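Local coordinates for Cyp101j2 (Sphingobium yanoikuyae, PDB 5KYO), which is a haem-dependent cytochrome P450 monooxygenase that probably hydroxylates the monoterpene 1,8-cineole, at residues 309-314 with 383-388; 302-307 with 392-397; 58-63 with 279-284. All blocks are in the same frame, centred on the assembly; numbering follows the deposited sequence. Where two conformers were deposited one is given.

Interaction 1. Residues 309-314 with 383-388; sequences EFFRRF and HLARME. With HEM (protoporphyrin IX containing Fe), chain G.
The ring of Phe311 enters the angle between helix 382-399 and the haem edge-first, so that one rim meets both protein backbone and cofactor. CE1 of Phe311 lies 3.5 Å from the vinyl carbon CBB of the haem, which sits in the plane of the ring, while CZ of Phe311 is 3.9 Å from the backbone O of Ala385. The ring is brought there by a chi1 of -80°, with CG beside the backbone N and anti to the carbonyl carbon. No hydrogen bond joins the two segments, and the contact is small and almost wholly apolar.

Ala385 suits its place because a bare methyl lets the helix come close to the cofactor: its CB is 3.6 Å from haem CAB and 4.2 Å from Phe311 CZ. One residue earlier, Leu384 serves the other vinyl group, with CD2 of Leu384 3.4 Å from haem CBC. Arg386 meets Phe311 near the foot of its side chain, CG of Arg386 approaching CE2 of Phe311 obliquely at 3.8 Å. Its chain then runs on extended, leaving the guanidinium plane 76° from that of the ring.

Segment 309-314 also carries the Glu-X-X-Arg signature of the P450 K helix. Here Arg312 holds Glu309 through NE and one terminal nitrogen, one to each oxygen: NE of Arg312 donates to OE1 of Glu309 at 2.8 Å in a nearly straight bond (170°), and NH2 of Arg312 donates to OE2 of Glu309 at 2.9 Å. Both oxygens are met from above the carboxylate plane, although they lie in or near the guanidinium plane. Arg364 and Arg367 form further salt bridges to Glu309, a cluster that would be expected to keep this buried carboxylate ionised. Phe372 packs against both Phe311 and Arg386.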
loop_
_atom_site.group_PDB
_atom_site.type_symbol
_atom_site.label_atom_id
_atom_site.label_comp_id
_atom_site.label_asym_id
_atom_site.label_seq_id
_atom_site.Cartn_x
_atom_site.Cartn_y
_atom_site.Cartn_z
ATOM N N GLU A 309 9.994 0.329 -12.874
ATOM C CA GLU A 309 9.692 1.761 -13.075
ATOM C C GLU A 309 8.267 2.129 -12.631
ATOM O O GLU A 309 8.028 3.247 -12.171
ATOM C CB GLU A 309 9.923 2.150 -14.548
ATOM C CG GLU A 309 9.607 3.614 -14.906
ATOM C CD GLU A 309 10.615 4.602 -14.355
ATOM O OE1 GLU A 309 11.416 4.225 -13.484
ATOM O OE2 GLU A 309 10.642 5.753 -14.842
ATOM N N PHE A 310 7.319 1.205 -12.770
ATOM C CA PHE A 310 5.978 1.402 -12.204
ATOM C C PHE A 310 6.066 1.536 -10.671
ATOM O O PHE A 310 5.381 2.363 -10.088
ATOM C CB PHE A 310 5.019 0.247 -12.575
ATOM C CG PHE A 310 4.454 0.335 -13.992
ATOM C CD1 PHE A 310 3.609 1.373 -14.360
ATOM C CD2 PHE A 310 4.750 -0.644 -14.922
ATOM C CE1 PHE A 310 3.102 1.451 -15.664
ATOM C CE2 PHE A 310 4.241 -0.582 -16.222
ATOM C CZ PHE A 310 3.421 0.476 -16.588
ATOM N N PHE A 311 6.901 0.753 -10.005
ATOM C CA PHE A 311 6.930 0.894 -8.547
ATOM C C PHE A 311 7.642 2.181 -8.132
ATOM O O PHE A 311 7.232 2.819 -7.165
ATOM C CB PHE A 311 7.554 -0.333 -7.869
ATOM C CG PHE A 311 6.594 -1.485 -7.745
ATOM C CD1 PHE A 311 5.466 -1.369 -6.958
ATOM C CD2 PHE A 311 6.783 -2.648 -8.457
ATOM C CE1 PHE A 311 4.562 -2.408 -6.850
ATOM C CE2 PHE A 311 5.869 -3.696 -8.379
ATOM C CZ PHE A 311 4.762 -3.580 -7.565
ATOM N N ARG A 312 8.655 2.602 -8.892
ATOM C CA ARG A 312 9.285 3.908 -8.629
ATOM C C ARG A 312 8.346 5.077 -8.917
ATOM O O ARG A 312 8.268 6.026 -8.142
ATOM C CB ARG A 312 10.563 4.101 -9.454
ATOM C CG ARG A 312 11.232 5.450 -9.162
ATOM C CD ARG A 312 12.055 5.965 -10.340
ATOM N NE ARG A 312 11.235 6.264 -11.510
ATOM C CZ ARG A 312 10.542 7.390 -11.669
ATOM N NH1 ARG A 312 10.554 8.305 -10.716
ATOM N NH2 ARG A 312 9.828 7.599 -12.770
ATOM N N ARG A 313 7.632 5.010 -10.035
ATOM C CA ARG A 313 6.879 6.164 -10.549
ATOM C C ARG A 313 5.585 6.438 -9.778
ATOM O O ARG A 313 5.170 7.593 -9.652
ATOM C CB ARG A 313 6.574 5.947 -12.041
ATOM C CG ARG A 313 5.631 6.966 -12.717
ATOM C CD ARG A 313 6.068 8.442 -12.619
ATOM N NE ARG A 313 5.090 9.274 -13.306
ATOM C CZ ARG A 313 3.942 9.663 -12.759
ATOM N NH1 ARG A 313 3.655 9.331 -11.509
ATOM N NH2 ARG A 313 3.084 10.380 -13.452
ATOM N N PHE A 314 4.973 5.391 -9.220
ATOM C CA PHE A 314 3.657 5.532 -8.601
ATOM C C PHE A 314 3.574 5.136 -7.122
ATOM O O PHE A 314 2.848 4.214 -6.770
ATOM C CB PHE A 314 2.636 4.706 -9.394
ATOM C CG PHE A 314 2.485 5.161 -10.814
ATOM C CD1 PHE A 314 1.856 6.368 -11.090
ATOM C CD2 PHE A 314 3.000 4.422 -11.860
ATOM C CE1 PHE A 314 1.711 6.821 -12.393
ATOM C CE2 PHE A 314 2.863 4.871 -13.186
ATOM C CZ PHE A 314 2.221 6.074 -13.442
ATOM N N HIS A 383 7.583 -8.756 -2.291
ATOM C CA HIS A 383 7.818 -9.871 -3.206
ATOM C C HIS A 383 6.525 -10.305 -3.896
ATOM O O HIS A 383 6.493 -10.548 -5.109
ATOM C CB HIS A 383 8.413 -11.076 -2.466
ATOM C CG HIS A 383 9.807 -10.862 -1.964
ATOM N ND1 HIS A 383 10.167 -11.109 -0.653
ATOM C CD2 HIS A 383 10.932 -10.467 -2.596
ATOM C CE1 HIS A 383 11.452 -10.850 -0.499
ATOM N NE2 HIS A 383 11.942 -10.459 -1.661
ATOM N N LEU A 384 5.467 -10.412 -3.106
ATOM C CA LEU A 384 4.159 -10.784 -3.608
ATOM C C LEU A 384 3.632 -9.732 -4.549
ATOM O O LEU A 384 3.002 -10.068 -5.547
ATOM C CB LEU A 384 3.156 -10.968 -2.478
ATOM C CG LEU A 384 1.756 -11.346 -2.962
ATOM C CD1 LEU A 384 1.781 -12.700 -3.708
ATOM C CD2 LEU A 384 0.787 -11.367 -1.804
ATOM N N ALA A 385 3.875 -8.464 -4.203
ATOM C CA ALA A 385 3.429 -7.327 -5.009
ATOM C C ALA A 385 4.052 -7.355 -6.396
ATOM O O ALA A 385 3.348 -7.245 -7.397
ATOM C CB ALA A 385 3.756 -6.004 -4.293
ATOM N N ARG A 386 5.371 -7.509 -6.458
ATOM C CA ARG A 386 6.073 -7.687 -7.739
ATOM C C ARG A 386 5.692 -8.964 -8.540
ATOM O O ARG A 386 5.637 -8.919 -9.780
ATOM C CB ARG A 386 7.583 -7.690 -7.487
ATOM C CG ARG A 386 8.096 -6.394 -6.875
ATOM C CD ARG A 386 9.600 -6.413 -6.692
ATOM N NE ARG A 386 9.999 -5.372 -5.762
ATOM C CZ ARG A 386 10.426 -5.607 -4.532
ATOM N NH1 ARG A 386 10.532 -6.855 -4.091
ATOM N NH2 ARG A 386 10.753 -4.595 -3.743
ATOM N N MET A 387 5.461 -10.092 -7.854
ATOM C CA MET A 387 5.012 -11.314 -8.546
ATOM C C MET A 387 3.649 -11.104 -9.197
ATOM O O MET A 387 3.455 -11.484 -10.354
ATOM C CB MET A 387 4.946 -12.539 -7.619
ATOM C CG MET A 387 4.108 -13.714 -8.205
ATOM S SD MET A 387 3.699 -14.968 -6.939
ATOM C CE MET A 387 5.355 -15.525 -6.540
ATOM N N GLU A 388 2.719 -10.495 -8.455
ATOM C CA GLU A 388 1.390 -10.164 -8.972
ATOM C C GLU A 388 1.460 -9.245 -10.203
ATOM O O GLU A 388 0.828 -9.516 -11.202
ATOM C CB GLU A 388 0.536 -9.479 -7.905
ATOM C CG GLU A 388 0.075 -10.363 -6.766
ATOM C CD GLU A 388 -0.455 -9.529 -5.616
ATOM O OE1 GLU A 388 -0.294 -8.293 -5.676
ATOM O OE2 GLU A 388 -1.033 -10.090 -4.665
HETATM C CHA HEM G . 3.989 -2.522 5.187
HETATM C CHB HEM G . 3.290 -0.556 0.802
HETATM C CHC HEM G . 1.680 -4.871 -0.833
HETATM C CHD HEM G . 1.496 -6.483 3.713
HETATM C C1A HEM G . 4.018 -1.615 4.154
HETATM C C2A HEM G . 4.569 -0.266 4.184
HETATM C C3A HEM G . 4.355 0.278 2.965
HETATM C C4A HEM G . 3.684 -0.703 2.126
HETATM C CMA HEM G . 4.789 1.697 2.520
HETATM C CAA HEM G . 5.278 0.451 5.368
HETATM C CBA HEM G . 4.289 1.039 6.371
HETATM C CGA HEM G . 5.024 1.817 7.438
HETATM O O1A HEM G . 5.712 2.822 7.102
HETATM O O2A HEM G . 4.922 1.449 8.638
HETATM C C1B HEM G . 2.843 -1.574 -0.032
HETATM C C2B HEM G . 2.659 -1.490 -1.479
HETATM C C3B HEM G . 2.206 -2.682 -1.918
HETATM C C4B HEM G . 2.094 -3.554 -0.775
HETATM C CMB HEM G . 2.931 -0.243 -2.358
HETATM C CAB HEM G . 1.847 -3.161 -3.356
HETATM C CBB HEM G . 2.035 -2.474 -4.486
HETATM C C1C HEM G . 1.524 -5.695 0.252
HETATM C C2C HEM G . 1.134 -7.092 0.211
HETATM C C3C HEM G . 1.071 -7.531 1.477
HETATM C C4C HEM G . 1.442 -6.430 2.346
HETATM C CMC HEM G . 0.833 -7.847 -1.100
HETATM C CAC HEM G . 0.715 -8.917 2.040
HETATM C CBC HEM G . 0.544 -10.027 1.320
HETATM C C1D HEM G . 2.107 -5.568 4.539
HETATM C C2D HEM G . 2.206 -5.672 5.985
HETATM C C3D HEM G . 2.992 -4.454 6.411
HETATM C C4D HEM G . 3.286 -3.709 5.216
HETATM C CMD HEM G . 1.694 -6.753 6.977
HETATM C CAD HEM G . 3.366 -4.090 7.865
HETATM C CBD HEM G . 4.845 -4.369 8.139
HETATM C CGD HEM G . 5.147 -3.990 9.578
HETATM O O1D HEM G . 5.758 -4.797 10.324
HETATM O O2D HEM G . 4.743 -2.868 9.978
HETATM N NA HEM G . 3.495 -1.841 2.882
HETATM N NB HEM G . 2.482 -2.851 0.347
HETATM N NC HEM G . 1.715 -5.327 1.564
HETATM N ND HEM G . 2.741 -4.401 4.137
HETATM FE FE HEM G . 2.772 -3.653 2.208
#

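Interaction 2. Residues 302-307 with 392-397; sequences LIDDAL and VLREWF
Helices 303-307 and 392-397 cross steeply, their local N-to-C directions 126° apart and their axes 10.9 Å from each other at closest approach, and the backbones come nearest at Ile303 and Leu393. Ile303 is the wedge between them, and its two branches do separate work. CG2 of Ile303 rests 3.8 Å from CD1 of Leu393, the two side chains lying alongside each other and pointing opposite ways. The longer branch takes the other route: with chi1 at -76° and chi2 extended, CD1 of Ile303 is carried over the helix backbone to lie 3.7 Å from CG of Arg394. A beta-branched residue fits here because it fills both directions at once, while Leu393 offers a flexible apolar end to meet it.

Toward solvent the chemistry changes. Arg394 lends its aliphatic stem to Ile303, then stretches out extended to Asp304, where NH2 of Arg394 makes a weak, salt-bridging hydrogen bond of 3.5 Å to OD1 of Asp304. The oxygen lies at the guanidinium edge, near its plane, but the carboxylate is turned 44° against that plane, so the two groups do not pair flat. The side chain of Asp304 also packs against Lys390 of the same helix as Arg394.

Behind the pair, Ile303 packs on Ile296 of helix 290-298 and Leu393 on Leu286 of helix 273-288. An apolar seam closed by a charged pair at its exposed margin thus joins the start of the K helix to the later half of the L helix, within the helical core of the cytochrome P450 fold.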
loop_
_atom_site.group_PDB
_atom_site.type_symbol
_atom_site.label_atom_id
_atom_site.label_comp_id
_atom_site.label_asym_id
_atom_site.label_seq_id
_atom_site.Cartn_x
_atom_site.Cartn_y
_atom_site.Cartn_z
ATOM N N LEU A 302 10.330 -6.655 -21.960
ATOM C CA LEU A 302 10.454 -5.350 -21.318
ATOM C C LEU A 302 9.716 -5.291 -19.983
ATOM O O LEU A 302 9.791 -4.292 -19.274
ATOM C CB LEU A 302 9.925 -4.249 -22.237
ATOM C CG LEU A 302 10.562 -4.143 -23.620
ATOM C CD1 LEU A 302 9.868 -3.053 -24.401
ATOM C CD2 LEU A 302 12.033 -3.826 -23.470
ATOM N N ILE A 303 8.984 -6.347 -19.644
ATOM C CA ILE A 303 8.058 -6.241 -18.520
ATOM C C ILE A 303 8.785 -6.155 -17.171
ATOM O O ILE A 303 8.387 -5.383 -16.292
ATOM C CB ILE A 303 7.054 -7.414 -18.534
ATOM C CG1 ILE A 303 6.001 -7.155 -19.622
ATOM C CG2 ILE A 303 6.377 -7.538 -17.206
ATOM C CD1 ILE A 303 4.906 -8.210 -19.707
ATOM N N ASP A 304 9.864 -6.919 -17.033
ATOM C CA ASP A 304 10.645 -6.949 -15.802
ATOM C C ASP A 304 11.163 -5.565 -15.379
ATOM O O ASP A 304 11.147 -5.231 -14.188
ATOM C CB ASP A 304 11.821 -7.924 -15.948
ATOM C CG ASP A 304 11.380 -9.385 -15.931
ATOM O OD1 ASP A 304 10.260 -9.673 -15.453
ATOM O OD2 ASP A 304 12.165 -10.250 -16.369
ATOM N N ASP A 305 11.598 -4.754 -16.343
ATOM C CA ASP A 305 12.163 -3.431 -16.082
ATOM C C ASP A 305 11.066 -2.373 -15.998
ATOM O O ASP A 305 11.172 -1.408 -15.262
ATOM C CB ASP A 305 13.173 -3.086 -17.181
ATOM C CG ASP A 305 13.861 -1.761 -16.957
ATOM O OD1 ASP A 305 14.717 -1.680 -16.050
ATOM O OD2 ASP A 305 13.561 -0.813 -17.709
ATOM N N ALA A 306 10.019 -2.566 -16.802
ATOM C CA ALA A 306 8.845 -1.700 -16.762
ATOM C C ALA A 306 8.240 -1.795 -15.371
ATOM O O ALA A 306 7.821 -0.807 -14.793
ATOM C CB ALA A 306 7.834 -2.103 -17.805
ATOM N N LEU A 307 8.204 -3.009 -14.845
ATOM C CA LEU A 307 7.719 -3.257 -13.496
ATOM C C LEU A 307 8.457 -2.405 -12.460
ATOM O O LEU A 307 7.853 -1.729 -11.629
ATOM C CB LEU A 307 7.887 -4.745 -13.172
ATOM C CG LEU A 307 7.216 -5.332 -11.946
ATOM C CD1 LEU A 307 6.926 -6.802 -12.248
ATOM C CD2 LEU A 307 8.120 -5.195 -10.741
ATOM N N VAL A 392 0.306 -10.190 -14.045
ATOM C CA VAL A 392 -0.808 -9.430 -14.574
ATOM C C VAL A 392 -0.415 -8.775 -15.891
ATOM O O VAL A 392 -1.170 -8.824 -16.859
ATOM C CB VAL A 392 -1.311 -8.355 -13.569
ATOM C CG1 VAL A 392 -2.178 -7.317 -14.272
ATOM C CG2 VAL A 392 -2.092 -9.033 -12.429
ATOM N N LEU A 393 0.774 -8.175 -15.915
ATOM C CA LEU A 393 1.277 -7.520 -17.104
ATOM C C LEU A 393 1.436 -8.560 -18.212
ATOM O O LEU A 393 1.057 -8.314 -19.340
ATOM C CB LEU A 393 2.611 -6.835 -16.829
ATOM C CG LEU A 393 2.520 -5.517 -16.042
ATOM C CD1 LEU A 393 3.900 -5.114 -15.577
ATOM C CD2 LEU A 393 1.899 -4.426 -16.877
ATOM N N ARG A 394 1.974 -9.727 -17.875
ATOM C CA ARG A 394 2.239 -10.734 -18.904
ATOM C C ARG A 394 0.951 -11.286 -19.495
ATOM O O ARG A 394 0.812 -11.372 -20.712
ATOM C CB ARG A 394 3.087 -11.881 -18.350
ATOM C CG ARG A 394 4.528 -11.491 -18.068
ATOM C CD ARG A 394 5.387 -12.687 -17.682
ATOM N NE ARG A 394 6.684 -12.283 -17.147
ATOM C CZ ARG A 394 7.695 -13.119 -16.927
ATOM N NH1 ARG A 394 7.564 -14.407 -17.207
ATOM N NH2 ARG A 394 8.843 -12.662 -16.438
ATOM N N GLU A 395 0.014 -11.689 -18.644
ATOM C CA GLU A 395 -1.254 -12.215 -19.161
ATOM C C GLU A 395 -2.142 -11.161 -19.824
ATOM O O GLU A 395 -2.882 -11.491 -20.742
ATOM C CB GLU A 395 -2.044 -12.909 -18.054
ATOM C CG GLU A 395 -1.287 -14.062 -17.425
ATOM C CD GLU A 395 -0.933 -15.165 -18.422
ATOM O OE1 GLU A 395 -1.613 -15.291 -19.461
ATOM O OE2 GLU A 395 0.022 -15.916 -18.157
ATOM N N TRP A 396 -2.111 -9.915 -19.348
ATOM C CA TRP A 396 -2.916 -8.891 -19.974
ATOM C C TRP A 396 -2.375 -8.675 -21.391
ATOM O O TRP A 396 -3.127 -8.732 -22.368
ATOM C CB TRP A 396 -2.918 -7.564 -19.171
ATOM C CG TRP A 396 -3.919 -6.572 -19.735
ATOM C CD1 TRP A 396 -3.778 -5.819 -20.866
ATOM C CD2 TRP A 396 -5.212 -6.254 -19.206
ATOM N NE1 TRP A 396 -4.898 -5.062 -21.075
ATOM C CE2 TRP A 396 -5.801 -5.318 -20.077
ATOM C CE3 TRP A 396 -5.938 -6.687 -18.092
ATOM C CZ2 TRP A 396 -7.066 -4.783 -19.854
ATOM C CZ3 TRP A 396 -7.201 -6.151 -17.878
ATOM C CH2 TRP A 396 -7.747 -5.211 -18.751
ATOM N N PHE A 397 -1.066 -8.463 -21.513
ATOM C CA PHE A 397 -0.513 -8.114 -22.824
ATOM C C PHE A 397 -0.563 -9.283 -23.818
ATOM O O PHE A 397 -0.574 -9.062 -25.023
ATOM C CB PHE A 397 0.915 -7.584 -22.689
ATOM C CG PHE A 397 0.963 -6.107 -22.404
ATOM C CD1 PHE A 397 0.734 -5.191 -23.418
ATOM C CD2 PHE A 397 1.159 -5.647 -21.116
ATOM C CE1 PHE A 397 0.760 -3.831 -23.155
ATOM C CE2 PHE A 397 1.171 -4.291 -20.838
ATOM C CZ PHE A 397 0.971 -3.383 -21.845
#

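Interaction 3. Residues 58-63 with 279-284; sequences DFHQSW and LGFTFS
Aromatic contacts carry this pairing: Phe281 reaches out from its helix to meet Phe59 and His60 together. Against Phe59 it is edge-to-face, CZ of Phe281 standing 3.7 Å from CG of Phe59 with the ring planes at 71°. Phe59 turns that face to it through a chi1 of 180°, and Trp63 CD1 lies over the opposite face. With His60 the roles reverse in an offset edge-to-face pair: the imidazole edge points at the face of Phe281, His60 CE1 being 3.8 Å from Phe281 CE1. Phe281 thus gives its edge to one ring and its face to another, an arrangement suited to a flat phenyl ring, whose edge hydrogens and pi face can each meet a neighbouring ring.

Hydrogen bonds fix the helix that presents these rings. Asp58 and Gln61 form a capping box: Gln61 N donates to OD2 of Asp58 at 2.9 Å, and Asp58 N donates back to OE1 of Gln61, also at 2.9 Å. His60 NE2 is bonded to the backbone O of Pro315, which helps set the imidazole's rotation.

The buried aromatic cluster ties the first residues of the P450 A helix to the C-terminal part of the long helix I.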
loop_
_atom_site.group_PDB
_atom_site.type_symbol
_atom_site.label_atom_id
_atom_site.label_comp_id
_atom_site.label_asym_id
_atom_site.label_seq_id
_atom_site.Cartn_x
_atom_site.Cartn_y
_atom_site.Cartn_z
ATOM N N ASP A 58 -2.540 15.716 -12.347
ATOM C CA ASP A 58 -2.076 14.360 -12.104
ATOM C C ASP A 58 -1.803 14.193 -10.613
ATOM O O ASP A 58 -1.321 15.115 -9.973
ATOM C CB ASP A 58 -0.822 14.065 -12.931
ATOM C CG ASP A 58 -0.051 12.871 -12.415
ATOM O OD1 ASP A 58 -0.449 11.724 -12.719
ATOM O OD2 ASP A 58 0.955 13.073 -11.701
ATOM N N PHE A 59 -2.111 13.018 -10.063
ATOM C CA PHE A 59 -1.888 12.719 -8.642
ATOM C C PHE A 59 -0.496 13.114 -8.164
ATOM O O PHE A 59 -0.346 13.872 -7.205
ATOM C CB PHE A 59 -2.103 11.214 -8.382
ATOM C CG PHE A 59 -1.902 10.797 -6.945
ATOM C CD1 PHE A 59 -0.636 10.487 -6.466
ATOM C CD2 PHE A 59 -2.982 10.643 -6.102
ATOM C CE1 PHE A 59 -0.448 10.085 -5.171
ATOM C CE2 PHE A 59 -2.805 10.235 -4.797
ATOM C CZ PHE A 59 -1.539 9.961 -4.327
ATOM N N HIS A 60 0.537 12.599 -8.819
ATOM C CA HIS A 60 1.881 12.836 -8.315
ATOM C C HIS A 60 2.344 14.280 -8.579
ATOM O O HIS A 60 3.097 14.858 -7.782
ATOM C CB HIS A 60 2.827 11.791 -8.899
ATOM C CG HIS A 60 2.564 10.418 -8.363
ATOM N ND1 HIS A 60 1.568 9.600 -8.855
ATOM C CD2 HIS A 60 3.094 9.760 -7.301
ATOM C CE1 HIS A 60 1.530 8.480 -8.155
ATOM N NE2 HIS A 60 2.448 8.553 -7.206
ATOM N N GLN A 61 1.862 14.863 -9.673
ATOM C CA GLN A 61 2.149 16.252 -10.001
ATOM C C GLN A 61 1.604 17.176 -8.913
ATOM O O GLN A 61 2.313 18.037 -8.418
ATOM C CB GLN A 61 1.549 16.607 -11.368
ATOM C CG GLN A 61 1.450 18.098 -11.660
ATOM C CD GLN A 61 0.444 18.406 -12.764
ATOM O OE1 GLN A 61 -0.620 17.789 -12.837
ATOM N NE2 GLN A 61 0.779 19.364 -13.629
ATOM N N SER A 62 0.340 16.970 -8.552
ATOM C CA SER A 62 -0.309 17.658 -7.437
ATOM C C SER A 62 0.563 17.703 -6.178
ATOM O O SER A 62 0.752 18.775 -5.558
ATOM C CB SER A 62 -1.643 16.966 -7.126
ATOM O OG SER A 62 -2.351 17.626 -6.095
ATOM N N TRP A 63 1.081 16.535 -5.806
ATOM C CA TRP A 63 1.949 16.402 -4.641
ATOM C C TRP A 63 3.226 17.210 -4.816
ATOM O O TRP A 63 3.697 17.848 -3.881
ATOM C CB TRP A 63 2.305 14.930 -4.385
ATOM C CG TRP A 63 1.293 14.160 -3.588
ATOM C CD1 TRP A 63 0.122 13.621 -4.045
ATOM C CD2 TRP A 63 1.369 13.829 -2.199
ATOM N NE1 TRP A 63 -0.537 12.990 -3.019
ATOM C CE2 TRP A 63 0.212 13.102 -1.877
ATOM C CE3 TRP A 63 2.305 14.085 -1.197
ATOM C CZ2 TRP A 63 -0.038 12.627 -0.587
ATOM C CZ3 TRP A 63 2.055 13.616 0.084
ATOM C CH2 TRP A 63 0.896 12.897 0.377
ATOM N N LEU A 279 -2.178 -1.310 -9.245
ATOM C CA LEU A 279 -2.626 -1.796 -10.556
ATOM C C LEU A 279 -3.428 -0.736 -11.291
ATOM O O LEU A 279 -3.356 -0.634 -12.530
ATOM C CB LEU A 279 -3.470 -3.076 -10.422
ATOM C CG LEU A 279 -2.753 -4.358 -10.040
ATOM C CD1 LEU A 279 -3.762 -5.379 -9.531
ATOM C CD2 LEU A 279 -2.019 -4.908 -11.266
ATOM N N GLY A 280 -4.204 0.043 -10.543
ATOM C CA GLY A 280 -4.931 1.152 -11.135
ATOM C C GLY A 280 -4.029 2.175 -11.789
ATOM O O GLY A 280 -4.284 2.581 -12.922
ATOM N N PHE A 281 -2.986 2.620 -11.082
ATOM C CA PHE A 281 -2.051 3.591 -11.652
ATOM C C PHE A 281 -1.306 2.994 -12.844
ATOM O O PHE A 281 -1.113 3.658 -13.856
ATOM C CB PHE A 281 -1.045 4.068 -10.608
ATOM C CG PHE A 281 -1.543 5.200 -9.742
ATOM C CD1 PHE A 281 -1.553 6.509 -10.213
ATOM C CD2 PHE A 281 -1.935 4.963 -8.423
ATOM C CE1 PHE A 281 -1.982 7.560 -9.405
ATOM C CE2 PHE A 281 -2.372 6.008 -7.607
ATOM C CZ PHE A 281 -2.391 7.314 -8.101
ATOM N N THR A 282 -0.917 1.727 -12.712
ATOM C CA THR A 282 -0.159 1.047 -13.760
ATOM C C THR A 282 -0.961 0.990 -15.046
ATOM O O THR A 282 -0.495 1.465 -16.102
ATOM C CB THR A 282 0.238 -0.379 -13.338
ATOM O OG1 THR A 282 1.089 -0.311 -12.189
ATOM C CG2 THR A 282 0.983 -1.094 -14.469
ATOM N N PHE A 283 -2.175 0.454 -14.966
ATOM C CA PHE A 283 -2.958 0.300 -16.193
ATOM C C PHE A 283 -3.598 1.586 -16.733
ATOM O O PHE A 283 -3.771 1.702 -17.951
ATOM C CB PHE A 283 -4.012 -0.800 -16.012
ATOM C CG PHE A 283 -3.447 -2.169 -16.261
ATOM C CD1 PHE A 283 -2.801 -2.848 -15.238
ATOM C CD2 PHE A 283 -3.478 -2.731 -17.530
ATOM C CE1 PHE A 283 -2.239 -4.101 -15.454
ATOM C CE2 PHE A 283 -2.916 -3.985 -17.765
ATOM C CZ PHE A 283 -2.296 -4.670 -16.724
ATOM N N SER A 284 -3.930 2.557 -15.883
ATOM C CA SER A 284 -4.381 3.846 -16.437
ATOM C C SER A 284 -3.224 4.523 -17.148
ATOM O O SER A 284 -3.423 5.203 -18.161
ATOM C CB SER A 284 -4.984 4.789 -15.366
ATOM O OG SER A 284 -4.074 5.120 -14.325
#

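In the fold
Interactions 1 and 2 join the same two helices, 303-313 and 382-399, at centres 10 Å apart, and Leu307 packs on Arg386 where they meet; along the chain interaction 1 is nested inside the loop closed by interaction 2. Interaction 3 closes before either opens. It lies about 14 Å from interaction 1 and 18 Å from interaction 2, centre to centre, and its helix 273-288 touches both: Phe281 and Thr282 meet Phe314 and Phe310, while Phe283 packs on Val392 and Trp396. The contacts therefore form a continuous body of the P450 fold, from the N-terminal helix 59-69 through helix 273-288 to the helices beside the haem.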